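Local coordinates for protein MlnD (PDB 5IL5) that provides the dehydratase domain of a trans-acyltransferase polyketide synthase, a multidomain enzyme that probably takes part in assembling an antibiotic polyketide, at residues A162-H167 with A188-S193; H33-C38 with K209-K214; G145-G150 with T244-E249. All blocks are in the same frame, centred on the assembly; numbering follows the deposited sequence.

From the N terminus, residues 33-38 come first, leading into strand 36-39 of the predicted N-terminal hotdog; contact 2 joins them to the loop 209-214 in the predicted C-terminal hotdog, closing a loop of 170 residues. Before that loop is complete, residues 145-150 open the loop closed by contact 3 at 244-249. Contacts 2 and 3 therefore cross: contact 2 ties one hotdog to the other, contact 3 the chain leaving the first to the second. They touch where Ile-212 packs on His-248 and Ile-213 on Ile-245. Contact 1, an antiparallel strand pairing that closes a 20-residue loop including most of helix 167-176, nests inside both, its centre about 30 Å from that of contact 2.

Contact 1. Residues A162-H167 with A188-S193; sequences ADRIPH and AEHCVS
Ile-165 and Cys-191 form a hydrogen-bonded pair of an antiparallel strand pairing, in which the short strand 165-166 borders strand 188-194 in the predicted C-terminal hotdog fold. Two backbone bonds join them: Ile-165 N gives to Cys-191 O at 2.7 Å, almost straight, and Cys-191 N returns to Ile-165 O at 2.9 Å along a more bent path. Pro-166 and His-190 make the next, non-hydrogen-bonded pair, with His-190 and Glu-189 together facing Lys-201 of the adjoining strand as a classic beta bulge.

The side-chain contacts divide between the two faces of the pairing. On one, the CB atoms of Ile-165 and Cys-191 meet at 4.1 Å, and helix 167-176, through Phe-170, lies against both residues. On the other, His-190 is turned so that its CG sits between the backbone N and the carbonyl carbon (chi1 59°), and the extended Arg-164 chain runs over its ring. CD of Arg-164 makes a CH-pi contact 3.8 Å from the His-190 centroid, and the guanidinium carries on past the CE1-NE2 side of the ring, its plane 12° from the ring's, with CE1 over one of its own faces. CG of Arg-164 also reaches CG2 of Val-192.

Where helix 167-176 begins, just after Pro-166 at the N-cap, a side chain extends the polar link: ND1 of His-167 donates to Ala-188 O at 2.9 Å, with the oxygen lying in the imidazole plane.

Contact 2. Residues H33-C38 with K209-K214; sequences HPYISC and KGCIIK
The rings of His-33 and Tyr-35 both meet Cys-211 obliquely, its sulfur lying 4.8 Å from the His-33 centroid and 4.2 Å from that of Tyr-35. Over one face of the His-33 ring lies CD of Pro-34, while CA of Tyr-35 lies at its edge, in the ring plane; at the edge of the Tyr-35 ring, in plane, sits a water.

The sulfur is the point on which three side chains converge. Tyr-35 brings OH to within 3.5 Å of SG, Pro-34 adds CG, and His-33 approaches with CE1. SG stands anti to the carbonyl carbon of Cys-211 (chi1 -86°), which carries it toward the tyrosine. Next to it, Pro-34 CD rests on CA of Gly-210 at 3.9 Å.

The polar atoms are joined by other means. The water bonds to Tyr-35 OH at 3.0 Å and donates to Ile-213 O at 2.8 Å, bridging the two segments. ND1 of His-33 accepts from Tyr-35 N at 3.0 Å inside a type I turn running from His-33 to Ile-36, and this bond, with that of NE2 to Glu-76, fixes how the imidazole is rotated.

Glu-76, on helix 74-86 of the predicted N-terminal hotdog, also accepts from the backbone N of Ile-212 and Ile-213. One carboxylate thus serves both sides of the interface between the two predicted hotdogs, with strand 36-39 leading away on one side and helix 215-229 starting on the other.

Contact 3. Residues G145-G150 with T244-E249; sequences GAYENG and TIFDHE
Phe-246 lays one face of its ring under CB of Asn-149, which stands 4.1 Å from the centroid in a CH-pi contact. CA of Asn-149 lies over the same face, displaced toward the rim. The opposite face is covered from within its own segment by CG2 of Thr-244, 3.4 Å above the plane and likewise offset, so the phenyl group lies between Asn-149 of the loop and the strand residue two before Phe-246. A third partner comes in from the side: CB of Tyr-147 meets CE1 of Phe-246 at 3.5 Å, close to the ring plane. Phe-246 CG is anti to the carbonyl carbon (chi1 -59°), and the CA-CB bond already points toward residues 145-150, which brings the ring between these neighbours.

Dehydratase domains of this family are double hotdogs, and the contact sits where the two halves are joined. Residues 145-150 belong to the loop that follows strand 134-140, near the predicted end of the N-terminal hotdog, whereas 244-249 continue from strand 239-245 of the C-terminal one. Across the segments the contact is packing without a hydrogen bond, and the polar groups look to outside partners. ND2 of Asn-149 donates to the backbone O of Ile-278, at the start of the strand 278-286 to which Phe-246 is also bonded through its backbone.

Tyr-147 carries the contact further along. Its CD2 reaches CG2 of Thr-244 at 4.0 Å, so that methyl serves both aromatic residues. Lys-92 joins the same two residues, its ammonium making a cation-pi contact with the Tyr-147 ring while NZ bonds to OG1 of Thr-244. Beyond Phe-246 the chain turns: OD1 of Asp-247 accepts from Glu-249 N at 2.9 Å, an Asx turn, and OD2 bonds to Thr-250 OG1.

Contact 1. Residues A162-H167 with A188-S193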
# COMPACT_ATOMS: atom_id res chain seq x y z
N ALA A 162 4.15 52.56 2.36
CA ALA A 162 5.22 52.95 1.46
C ALA A 162 6.41 51.99 1.51
O ALA A 162 7.10 51.80 0.50
CB ALA A 162 5.68 54.37 1.78
N ASP A 163 6.69 51.39 2.67
CA ASP A 163 7.81 50.46 2.84
C ASP A 163 7.63 49.15 2.09
O ASP A 163 8.60 48.39 1.96
CB ASP A 163 8.01 50.13 4.32
CG ASP A 163 8.79 51.20 5.07
OD1 ASP A 163 9.42 52.06 4.40
OD2 ASP A 163 8.79 51.19 6.32
N ARG A 164 6.43 48.86 1.61
CA ARG A 164 6.15 47.56 1.00
C ARG A 164 6.99 47.35 -0.25
O ARG A 164 7.01 48.18 -1.16
CB ARG A 164 4.67 47.47 0.66
CG ARG A 164 3.77 47.59 1.86
CD ARG A 164 2.33 47.40 1.47
NE ARG A 164 1.46 47.57 2.62
CZ ARG A 164 0.15 47.36 2.61
NH1 ARG A 164 -0.46 46.96 1.51
NH2 ARG A 164 -0.54 47.55 3.72
N ILE A 165 7.69 46.22 -0.29
CA ILE A 165 8.41 45.82 -1.50
C ILE A 165 7.44 45.07 -2.41
O ILE A 165 6.77 44.13 -1.95
CB ILE A 165 9.62 44.96 -1.16
CG1 ILE A 165 10.69 45.80 -0.45
CG2 ILE A 165 10.21 44.33 -2.42
CD1 ILE A 165 10.91 45.46 1.00
N PRO A 166 7.33 45.44 -3.68
CA PRO A 166 6.41 44.73 -4.58
C PRO A 166 6.91 43.33 -4.92
O PRO A 166 8.08 42.99 -4.76
CB PRO A 166 6.37 45.62 -5.84
CG PRO A 166 7.55 46.52 -5.72
CD PRO A 166 7.79 46.71 -4.27
N HIS A 167 5.96 42.51 -5.37
CA HIS A 167 6.23 41.12 -5.76
C HIS A 167 7.48 40.96 -6.63
O HIS A 167 8.34 40.11 -6.35
CB HIS A 167 4.99 40.59 -6.48
CG HIS A 167 5.27 39.46 -7.42
ND1 HIS A 167 5.17 38.14 -7.04
CD2 HIS A 167 5.62 39.45 -8.73
CE1 HIS A 167 5.45 37.36 -8.08
NE2 HIS A 167 5.73 38.13 -9.11
N ALA A 188 4.26 35.32 -2.88
CA ALA A 188 4.46 36.60 -2.20
C ALA A 188 3.95 37.75 -3.06
O ALA A 188 4.36 37.90 -4.22
CB ALA A 188 5.94 36.79 -1.87
N GLU A 189 3.05 38.56 -2.50
CA GLU A 189 2.57 39.76 -3.18
C GLU A 189 3.40 40.99 -2.82
O GLU A 189 3.71 41.80 -3.70
CB GLU A 189 1.09 40.02 -2.85
CG GLU A 189 0.11 39.04 -3.50
CD GLU A 189 -1.29 39.60 -3.59
OE1 GLU A 189 -1.60 40.55 -2.83
OE2 GLU A 189 -2.09 39.10 -4.41
N HIS A 190 3.76 41.17 -1.55
CA HIS A 190 4.65 42.25 -1.16
C HIS A 190 5.27 41.92 0.20
O HIS A 190 4.84 41.00 0.89
CB HIS A 190 3.93 43.61 -1.14
CG HIS A 190 2.77 43.67 -0.20
ND1 HIS A 190 2.92 43.81 1.16
CD2 HIS A 190 1.44 43.60 -0.43
CE1 HIS A 190 1.73 43.84 1.74
NE2 HIS A 190 0.81 43.72 0.79
N CYS A 191 6.29 42.70 0.56
CA CYS A 191 7.16 42.38 1.69
C CYS A 191 7.45 43.63 2.52
O CYS A 191 7.71 44.70 1.97
CB CYS A 191 8.47 41.78 1.16
SG CYS A 191 9.82 41.58 2.34
N VAL A 192 7.39 43.48 3.85
CA VAL A 192 7.81 44.51 4.80
C VAL A 192 8.88 43.93 5.72
O VAL A 192 8.65 42.88 6.34
CB VAL A 192 6.63 45.04 5.65
CG1 VAL A 192 7.11 46.14 6.61
CG2 VAL A 192 5.53 45.58 4.77
N SER A 193 10.02 44.61 5.81
CA SER A 193 11.17 44.10 6.55
C SER A 193 11.72 45.18 7.47
O SER A 193 12.04 46.28 7.01
CB SER A 193 12.26 43.63 5.58
OG SER A 193 13.35 43.05 6.27

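Contact 2. Residues H33-C38 with K209-K214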
# COMPACT_ATOMS: atom_id res chain seq x y z
N HIS A 33 -1.99 10.73 -2.52
CA HIS A 33 -1.73 12.13 -2.23
C HIS A 33 -1.00 12.73 -3.43
O HIS A 33 -0.37 12.00 -4.19
CB HIS A 33 -0.90 12.27 -0.94
CG HIS A 33 -0.56 13.67 -0.53
ND1 HIS A 33 0.52 14.37 -1.05
CD2 HIS A 33 -1.11 14.48 0.40
CE1 HIS A 33 0.59 15.55 -0.47
NE2 HIS A 33 -0.39 15.64 0.41
N PRO A 34 -1.10 14.05 -3.64
CA PRO A 34 -0.41 14.65 -4.80
C PRO A 34 1.07 14.28 -4.89
O PRO A 34 1.63 14.28 -6.00
CB PRO A 34 -0.60 16.16 -4.59
CG PRO A 34 -1.65 16.31 -3.52
CD PRO A 34 -2.15 14.95 -3.15
N TYR A 35 1.73 14.00 -3.77
CA TYR A 35 3.13 13.60 -3.77
C TYR A 35 3.33 12.13 -3.42
O TYR A 35 4.47 11.66 -3.46
CB TYR A 35 3.94 14.45 -2.78
CG TYR A 35 3.69 15.94 -2.83
CD1 TYR A 35 3.57 16.62 -4.03
CD2 TYR A 35 3.62 16.68 -1.65
CE1 TYR A 35 3.36 17.99 -4.06
CE2 TYR A 35 3.41 18.04 -1.68
CZ TYR A 35 3.28 18.69 -2.88
OH TYR A 35 3.08 20.05 -2.91
N ILE A 36 2.28 11.39 -3.07
CA ILE A 36 2.38 9.99 -2.69
C ILE A 36 1.48 9.17 -3.61
O ILE A 36 0.27 9.39 -3.64
CB ILE A 36 2.01 9.76 -1.21
CG1 ILE A 36 2.87 10.65 -0.29
CG2 ILE A 36 2.15 8.29 -0.83
CD1 ILE A 36 2.38 10.70 1.15
N SER A 37 2.08 8.25 -4.37
CA SER A 37 1.32 7.51 -5.36
C SER A 37 0.70 6.24 -4.80
O SER A 37 -0.42 5.88 -5.19
CB SER A 37 2.22 7.17 -6.56
OG SER A 37 3.24 6.26 -6.22
N CYS A 38 1.37 5.54 -3.90
CA CYS A 38 0.83 4.29 -3.39
C CYS A 38 1.60 3.86 -2.14
O CYS A 38 2.65 4.42 -1.81
CB CYS A 38 0.90 3.18 -4.45
SG CYS A 38 2.55 2.82 -5.05
N LYS A 209 -6.84 19.04 -3.80
CA LYS A 209 -7.47 18.96 -2.49
C LYS A 209 -6.53 18.36 -1.46
O LYS A 209 -6.57 18.72 -0.28
CB LYS A 209 -8.75 18.14 -2.59
CG LYS A 209 -9.77 18.42 -1.53
CD LYS A 209 -10.57 19.66 -1.87
CE LYS A 209 -11.66 19.89 -0.86
NZ LYS A 209 -12.41 21.14 -1.11
N GLY A 210 -5.65 17.45 -1.90
CA GLY A 210 -4.94 16.60 -0.96
C GLY A 210 -3.92 17.32 -0.10
O GLY A 210 -3.69 16.93 1.04
N CYS A 211 -3.29 18.38 -0.63
CA CYS A 211 -2.23 19.06 0.11
C CYS A 211 -2.83 19.83 1.28
O CYS A 211 -3.58 20.78 1.08
CB CYS A 211 -1.46 20.01 -0.80
SG CYS A 211 -0.10 19.27 -1.71
N ILE A 212 -2.50 19.40 2.50
CA ILE A 212 -2.81 20.21 3.68
C ILE A 212 -1.90 21.43 3.71
O ILE A 212 -2.36 22.57 3.87
CB ILE A 212 -2.64 19.37 4.96
CG1 ILE A 212 -3.60 18.17 4.96
CG2 ILE A 212 -2.84 20.23 6.18
CD1 ILE A 212 -5.05 18.50 5.03
N ILE A 213 -0.61 21.21 3.52
CA ILE A 213 0.38 22.27 3.46
C ILE A 213 0.64 22.55 1.99
O ILE A 213 1.31 21.78 1.31
CB ILE A 213 1.67 21.87 4.19
CG1 ILE A 213 1.40 21.62 5.67
CG2 ILE A 213 2.75 22.93 4.00
CD1 ILE A 213 2.60 21.11 6.46
N LYS A 214 0.11 23.67 1.50
CA LYS A 214 0.24 23.96 0.08
C LYS A 214 1.69 24.27 -0.27
O LYS A 214 2.41 24.89 0.52
CB LYS A 214 -0.64 25.12 -0.35
CG LYS A 214 -2.12 24.81 -0.36
CD LYS A 214 -2.89 25.93 -1.00
CE LYS A 214 -4.37 25.64 -1.02
NZ LYS A 214 -5.18 26.81 -1.49
O HOH W 1 3.64 21.07 -0.12

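Contact 3. Residues G145-G150 with T244-E249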
# COMPACT_ATOMS: atom_id res chain seq x y z
N GLY A 145 -2.57 16.26 20.55
CA GLY A 145 -2.97 17.14 21.64
C GLY A 145 -3.38 18.49 21.08
O GLY A 145 -2.74 19.02 20.18
N ALA A 146 -4.46 19.03 21.64
CA ALA A 146 -4.94 20.32 21.16
C ALA A 146 -3.98 21.41 21.62
O ALA A 146 -3.74 21.57 22.82
CB ALA A 146 -6.34 20.59 21.69
N TYR A 147 -3.41 22.13 20.66
CA TYR A 147 -2.56 23.28 20.95
C TYR A 147 -3.38 24.53 20.69
O TYR A 147 -4.10 24.61 19.69
CB TYR A 147 -1.32 23.31 20.06
CG TYR A 147 -0.55 22.01 20.01
CD1 TYR A 147 0.35 21.69 21.01
CD2 TYR A 147 -0.72 21.13 18.96
CE1 TYR A 147 1.07 20.51 20.97
CE2 TYR A 147 -0.01 19.95 18.91
CZ TYR A 147 0.88 19.64 19.91
OH TYR A 147 1.57 18.46 19.84
N GLU A 148 -3.25 25.52 21.55
CA GLU A 148 -3.85 26.81 21.26
C GLU A 148 -2.83 27.68 20.55
O GLU A 148 -1.70 27.85 21.03
CB GLU A 148 -4.39 27.50 22.50
CG GLU A 148 -5.91 27.53 22.47
CD GLU A 148 -6.42 28.54 21.44
OE1 GLU A 148 -5.69 29.53 21.17
OE2 GLU A 148 -7.53 28.33 20.89
N ASN A 149 -3.21 28.19 19.39
CA ASN A 149 -2.31 28.98 18.58
C ASN A 149 -2.17 30.37 19.18
O ASN A 149 -2.99 30.82 19.99
CB ASN A 149 -2.80 29.03 17.14
CG ASN A 149 -4.24 29.49 17.02
OD1 ASN A 149 -5.07 29.21 17.89
ND2 ASN A 149 -4.56 30.14 15.90
N GLY A 150 -1.11 31.05 18.77
CA GLY A 150 -0.79 32.37 19.26
C GLY A 150 -1.28 33.45 18.32
O GLY A 150 -2.14 33.22 17.46
N THR A 244 4.57 22.87 13.79
CA THR A 244 3.23 22.65 14.33
C THR A 244 2.21 23.20 13.35
O THR A 244 2.38 24.31 12.83
CB THR A 244 3.09 23.32 15.70
OG1 THR A 244 4.22 23.01 16.51
CG2 THR A 244 1.80 22.88 16.39
N ILE A 245 1.14 22.44 13.12
CA ILE A 245 0.09 22.81 12.19
C ILE A 245 -1.17 23.00 13.02
O ILE A 245 -1.85 22.02 13.36
CB ILE A 245 -0.12 21.77 11.09
CG1 ILE A 245 1.20 21.40 10.41
CG2 ILE A 245 -1.10 22.28 10.04
CD1 ILE A 245 1.21 19.99 9.93
N PHE A 246 -1.50 24.25 13.34
CA PHE A 246 -2.64 24.54 14.20
C PHE A 246 -3.95 24.54 13.44
O PHE A 246 -5.00 24.15 13.98
CB PHE A 246 -2.44 25.90 14.87
CG PHE A 246 -1.20 25.99 15.71
CD1 PHE A 246 -1.21 25.55 17.02
CD2 PHE A 246 -0.04 26.51 15.18
CE1 PHE A 246 -0.07 25.64 17.79
CE2 PHE A 246 1.11 26.59 15.94
CZ PHE A 246 1.09 26.16 17.25
N ASP A 247 -3.92 24.96 12.18
CA ASP A 247 -5.15 25.20 11.43
C ASP A 247 -4.79 25.18 9.95
O ASP A 247 -4.09 26.08 9.47
CB ASP A 247 -5.79 26.52 11.83
CG ASP A 247 -7.14 26.75 11.17
OD1 ASP A 247 -7.46 26.03 10.21
OD2 ASP A 247 -7.88 27.65 11.63
N HIS A 248 -5.26 24.16 9.24
CA HIS A 248 -5.01 24.03 7.81
C HIS A 248 -6.23 24.33 6.97
O HIS A 248 -6.15 24.22 5.74
CB HIS A 248 -4.52 22.62 7.51
CG HIS A 248 -5.50 21.55 7.89
ND1 HIS A 248 -6.67 21.34 7.18
CD2 HIS A 248 -5.51 20.67 8.91
CE1 HIS A 248 -7.34 20.35 7.74
NE2 HIS A 248 -6.66 19.93 8.79
N GLU A 249 -7.35 24.72 7.58
CA GLU A 249 -8.54 25.10 6.83
C GLU A 249 -8.62 26.60 6.63
O GLU A 249 -9.06 27.06 5.57
CB GLU A 249 -9.80 24.60 7.55
CG GLU A 249 -9.98 23.09 7.53
CD GLU A 249 -11.00 22.61 8.56
OE1 GLU A 249 -11.41 23.41 9.41
OE2 GLU A 249 -11.40 21.43 8.49